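Local coordinates for ORF59 (Human herpesvirus 8, PDB 3HSL), which serves as the accessory subunit of the viral DNA polymerase, raising its processivity during lytic DNA replication, at residues L54-R66 and V252-C264. Sequence-based numbering, arbitrary orientation.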
loop_
_atom_site.group_PDB
_atom_site.type_symbol
_atom_site.label_atom_id
_atom_site.label_comp_id
_atom_site.label_asym_id
_atom_site.label_seq_id
_atom_site.Cartn_x
_atom_site.Cartn_y
_atom_site.Cartn_z
ATOM N N LEU A 54 -0.975 -9.006 -16.755
ATOM C CA LEU A 54 0.071 -10.024 -16.814
ATOM C C LEU A 54 1.192 -9.707 -15.792
ATOM O O LEU A 54 1.287 -8.594 -15.296
ATOM C CB LEU A 54 0.630 -10.146 -18.246
ATOM C CG LEU A 54 -0.191 -10.807 -19.389
ATOM C CD1 LEU A 54 -1.665 -10.345 -19.549
ATOM C CD2 LEU A 54 0.555 -10.723 -20.744
ATOM N N SER A 55 2.034 -10.679 -15.471
ATOM C CA SER A 55 3.152 -10.475 -14.562
ATOM C C SER A 55 3.898 -11.780 -14.453
ATOM O O SER A 55 3.305 -12.850 -14.546
ATOM C CB SER A 55 2.712 -10.034 -13.163
ATOM O OG SER A 55 2.034 -11.074 -12.477
ATOM N N SER A 56 5.205 -11.692 -14.254
ATOM C CA SER A 56 6.020 -12.879 -14.104
ATOM C C SER A 56 5.648 -13.547 -12.781
ATOM O O SER A 56 5.054 -12.916 -11.907
ATOM C CB SER A 56 7.491 -12.504 -14.123
ATOM O OG SER A 56 7.702 -11.547 -13.125
ATOM N N VAL A 57 5.991 -14.819 -12.638
ATOM C CA VAL A 57 5.674 -15.558 -11.427
ATOM C C VAL A 57 6.859 -16.460 -11.162
ATOM O O VAL A 57 7.070 -17.457 -11.863
ATOM C CB VAL A 57 4.376 -16.395 -11.593
ATOM C CG1 VAL A 57 4.060 -17.134 -10.352
ATOM C CG2 VAL A 57 3.225 -15.515 -11.906
ATOM N N GLY A 58 7.637 -16.109 -10.148
ATOM C CA GLY A 58 8.818 -16.890 -9.825
ATOM C C GLY A 58 9.833 -16.692 -10.930
ATOM O O GLY A 58 9.762 -15.711 -11.668
ATOM N N THR A 59 10.779 -17.613 -11.064
ATOM C CA THR A 59 11.804 -17.439 -12.092
ATOM C C THR A 59 11.347 -17.548 -13.562
ATOM O O THR A 59 11.783 -16.741 -14.385
ATOM C CB THR A 59 13.067 -18.287 -11.823
ATOM O OG1 THR A 59 12.719 -19.675 -11.782
ATOM C CG2 THR A 59 13.719 -17.880 -10.487
ATOM N N ALA A 60 10.492 -18.508 -13.909
ATOM C CA ALA A 60 10.072 -18.633 -15.312
ATOM C C ALA A 60 8.600 -18.986 -15.517
ATOM O O ALA A 60 8.250 -20.062 -16.008
ATOM C CB ALA A 60 10.985 -19.616 -16.057
ATOM N N GLY A 61 7.740 -18.060 -15.131
ATOM C CA GLY A 61 6.296 -18.239 -15.263
ATOM C C GLY A 61 5.651 -16.924 -15.615
ATOM O O GLY A 61 6.174 -15.854 -15.287
ATOM N N VAL A 62 4.510 -17.001 -16.292
ATOM C CA VAL A 62 3.796 -15.785 -16.666
ATOM C C VAL A 62 2.311 -15.859 -16.363
ATOM O O VAL A 62 1.581 -16.636 -16.970
ATOM C CB VAL A 62 3.954 -15.409 -18.155
ATOM C CG1 VAL A 62 3.281 -14.075 -18.387
ATOM C CG2 VAL A 62 5.424 -15.289 -18.560
ATOM N N LEU A 63 1.858 -15.045 -15.425
ATOM C CA LEU A 63 0.445 -15.030 -15.102
ATOM C C LEU A 63 -0.326 -14.149 -16.062
ATOM O O LEU A 63 0.192 -13.139 -16.545
ATOM C CB LEU A 63 0.222 -14.609 -13.647
ATOM C CG LEU A 63 -1.221 -14.463 -13.165
ATOM C CD1 LEU A 63 -1.388 -14.788 -11.707
ATOM C CD2 LEU A 63 -1.781 -13.077 -13.515
ATOM N N GLY A 64 -1.564 -14.543 -16.334
ATOM C CA GLY A 64 -2.429 -13.797 -17.198
ATOM C C GLY A 64 -3.893 -13.879 -16.794
ATOM O O GLY A 64 -4.526 -14.950 -16.877
ATOM N N LEU A 65 -4.430 -12.743 -16.347
ATOM C CA LEU A 65 -5.842 -12.613 -16.016
ATOM C C LEU A 65 -6.418 -11.857 -17.209
ATOM O O LEU A 65 -5.889 -10.809 -17.550
ATOM C CB LEU A 65 -6.029 -11.772 -14.760
ATOM C CG LEU A 65 -7.456 -11.291 -14.471
ATOM C CD1 LEU A 65 -8.446 -12.447 -14.335
ATOM C CD2 LEU A 65 -7.470 -10.430 -13.219
ATOM N N ARG A 66 -7.477 -12.354 -17.845
ATOM C CA ARG A 66 -8.019 -11.645 -19.025
ATOM C C ARG A 66 -9.521 -11.526 -18.901
ATOM O O ARG A 66 -10.223 -12.503 -18.687
ATOM C CB ARG A 66 -7.653 -12.427 -20.252
ATOM C CG ARG A 66 -6.264 -12.952 -20.077
ATOM C CD ARG A 66 -6.231 -14.231 -20.775
ATOM N NE ARG A 66 -5.594 -15.170 -19.880
ATOM C CZ ARG A 66 -5.630 -16.477 -20.051
ATOM N NH1 ARG A 66 -6.273 -17.003 -21.092
ATOM N NH2 ARG A 66 -5.020 -17.249 -19.169
ATOM N N VAL A 252 10.068 -27.493 -15.332
ATOM C CA VAL A 252 9.766 -26.122 -15.003
ATOM C C VAL A 252 10.306 -25.691 -13.649
ATOM O O VAL A 252 10.808 -26.521 -12.868
ATOM C CB VAL A 252 8.240 -25.949 -14.975
ATOM C CG1 VAL A 252 7.641 -26.436 -16.289
ATOM C CG2 VAL A 252 7.657 -26.740 -13.840
ATOM N N SER A 253 10.197 -24.388 -13.381
ATOM C CA SER A 253 10.649 -23.826 -12.118
ATOM C C SER A 253 9.705 -24.165 -10.987
ATOM O O SER A 253 8.491 -23.966 -11.109
ATOM C CB SER A 253 10.723 -22.320 -12.205
ATOM O OG SER A 253 10.915 -21.796 -10.908
ATOM N N LEU A 254 10.273 -24.674 -9.891
ATOM C CA LEU A 254 9.509 -25.037 -8.703
ATOM C C LEU A 254 8.760 -23.857 -8.111
ATOM O O LEU A 254 7.588 -24.010 -7.783
ATOM C CB LEU A 254 10.396 -25.664 -7.634
ATOM C CG LEU A 254 9.696 -26.143 -6.350
ATOM C CD1 LEU A 254 8.605 -27.187 -6.617
ATOM C CD2 LEU A 254 10.705 -26.672 -5.354
ATOM N N GLU A 255 9.417 -22.694 -7.972
ATOM C CA GLU A 255 8.748 -21.496 -7.440
ATOM C C GLU A 255 7.551 -21.169 -8.306
ATOM O O GLU A 255 6.451 -20.924 -7.794
ATOM C CB GLU A 255 9.632 -20.252 -7.440
ATOM C CG GLU A 255 10.853 -20.234 -6.517
ATOM C CD GLU A 255 11.584 -18.881 -6.574
ATOM O OE1 GLU A 255 10.965 -17.877 -7.045
ATOM O OE2 GLU A 255 12.771 -18.842 -6.143
ATOM N N SER A 256 7.771 -21.165 -9.619
ATOM C CA SER A 256 6.694 -20.867 -10.546
ATOM C C SER A 256 5.550 -21.862 -10.407
ATOM O O SER A 256 4.393 -21.479 -10.477
ATOM C CB SER A 256 7.199 -20.818 -11.986
ATOM O OG SER A 256 8.096 -19.731 -12.163
ATOM N N LEU A 257 5.872 -23.134 -10.202
ATOM C CA LEU A 257 4.846 -24.156 -10.089
ATOM C C LEU A 257 3.982 -23.953 -8.853
ATOM O O LEU A 257 2.765 -23.974 -8.959
ATOM C CB LEU A 257 5.456 -25.562 -10.156
ATOM C CG LEU A 257 4.524 -26.785 -10.107
ATOM C CD1 LEU A 257 3.409 -26.728 -11.149
ATOM C CD2 LEU A 257 5.311 -28.063 -10.272
ATOM N N ILE A 258 4.615 -23.760 -7.697
ATOM C CA ILE A 258 3.917 -23.529 -6.436
ATOM C C ILE A 258 2.941 -22.347 -6.621
ATOM O O ILE A 258 1.730 -22.493 -6.489
ATOM C CB ILE A 258 4.907 -23.142 -5.295
ATOM C CG1 ILE A 258 6.080 -24.141 -5.133
ATOM C CG2 ILE A 258 4.158 -22.937 -3.965
ATOM C CD1 ILE A 258 5.739 -25.502 -4.543
ATOM N N ALA A 259 3.486 -21.177 -6.930
ATOM C CA ALA A 259 2.691 -19.978 -7.132
ATOM C C ALA A 259 1.600 -20.204 -8.186
ATOM O O ALA A 259 0.449 -19.799 -8.009
ATOM C CB ALA A 259 3.592 -18.843 -7.545
ATOM N N ALA A 260 1.964 -20.855 -9.288
ATOM C CA ALA A 260 1.001 -21.108 -10.332
ATOM C C ALA A 260 -0.189 -21.854 -9.733
ATOM O O ALA A 260 -1.321 -21.387 -9.848
ATOM C CB ALA A 260 1.623 -21.869 -11.464
ATOM N N LEU A 261 0.068 -22.996 -9.093
ATOM C CA LEU A 261 -0.988 -23.803 -8.472
ATOM C C LEU A 261 -1.743 -23.097 -7.354
ATOM O O LEU A 261 -2.892 -23.419 -7.075
ATOM C CB LEU A 261 -0.421 -25.101 -7.924
ATOM C CG LEU A 261 0.145 -26.149 -8.878
ATOM C CD1 LEU A 261 0.767 -27.244 -8.036
ATOM C CD2 LEU A 261 -0.904 -26.712 -9.867
ATOM N N ARG A 262 -1.097 -22.135 -6.713
ATOM C CA ARG A 262 -1.706 -21.413 -5.626
ATOM C C ARG A 262 -2.554 -20.255 -6.148
ATOM O O ARG A 262 -3.610 -19.965 -5.596
ATOM C CB ARG A 262 -0.611 -21.051 -4.623
ATOM C CG ARG A 262 -1.046 -20.336 -3.349
ATOM C CD ARG A 262 -0.218 -20.916 -2.147
ATOM N NE ARG A 262 1.240 -20.749 -2.203
ATOM C CZ ARG A 262 1.949 -19.937 -1.410
ATOM N NH1 ARG A 262 1.354 -19.194 -0.468
ATOM N NH2 ARG A 262 3.270 -19.874 -1.561
ATOM N N LEU A 263 -2.084 -19.608 -7.217
ATOM C CA LEU A 263 -2.769 -18.485 -7.869
ATOM C C LEU A 263 -4.028 -18.893 -8.638
ATOM O O LEU A 263 -5.001 -18.139 -8.693
ATOM C CB LEU A 263 -1.796 -17.725 -8.802
ATOM C CG LEU A 263 -0.695 -16.857 -8.148
ATOM C CD1 LEU A 263 0.529 -16.531 -9.053
ATOM C CD2 LEU A 263 -1.254 -15.579 -7.485
ATOM N N CYS A 264 -4.004 -20.080 -9.228
ATOM C CA CYS A 264 -5.149 -20.568 -9.992
ATOM C C CYS A 264 -6.197 -21.325 -9.153
ATOM O O CYS A 264 -7.174 -21.850 -9.695
ATOM C CB CYS A 264 -4.672 -21.409 -11.152
ATOM S SG CYS A 264 -3.592 -20.469 -12.192
#
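Ser256, in the first turn of helix 254-263, is bonded twice to the hairpin loop that joins strands 49-56 and 61-67. Its OG donates to Val57 O at 2.5 Å, in the carbonyl plane. It also accepts from Ala60 N, 3.2 Å from OG, so one side chain ties together the two ends of the turn. OG reaches the loop because it stands anti to its own carbonyl carbon (chi1 -66°). Ser253 is the N-cap of the same helix: its OG receives a long, weak capping bond from Ser256 N, lies 2.9 Å from Thr59 OG1 and is also hydrogen-bonded to Asp193, whose other carboxylate oxygen accepts from Glu255 N. The contact thus sets an antiparallel beta hairpin against one face of helix 254-263, from its N-cap to its last residue, within the fold of herpesvirus DNA polymerase accessory subunits, which is related to sliding processivity factors such as PCNA. Gly58, with positive phi, passes close to the helix, its CA 3.6 Å from Glu255 OE1. Val57 CG1, anti to the backbone N, meets Ala259 CB at 3.3 Å and Leu263 CD1, the valine and leucine tip to tip. Leu63 crosses Leu263 at about a right angle, their CD1 atoms 3.7 Å apart, beside helix 18-35.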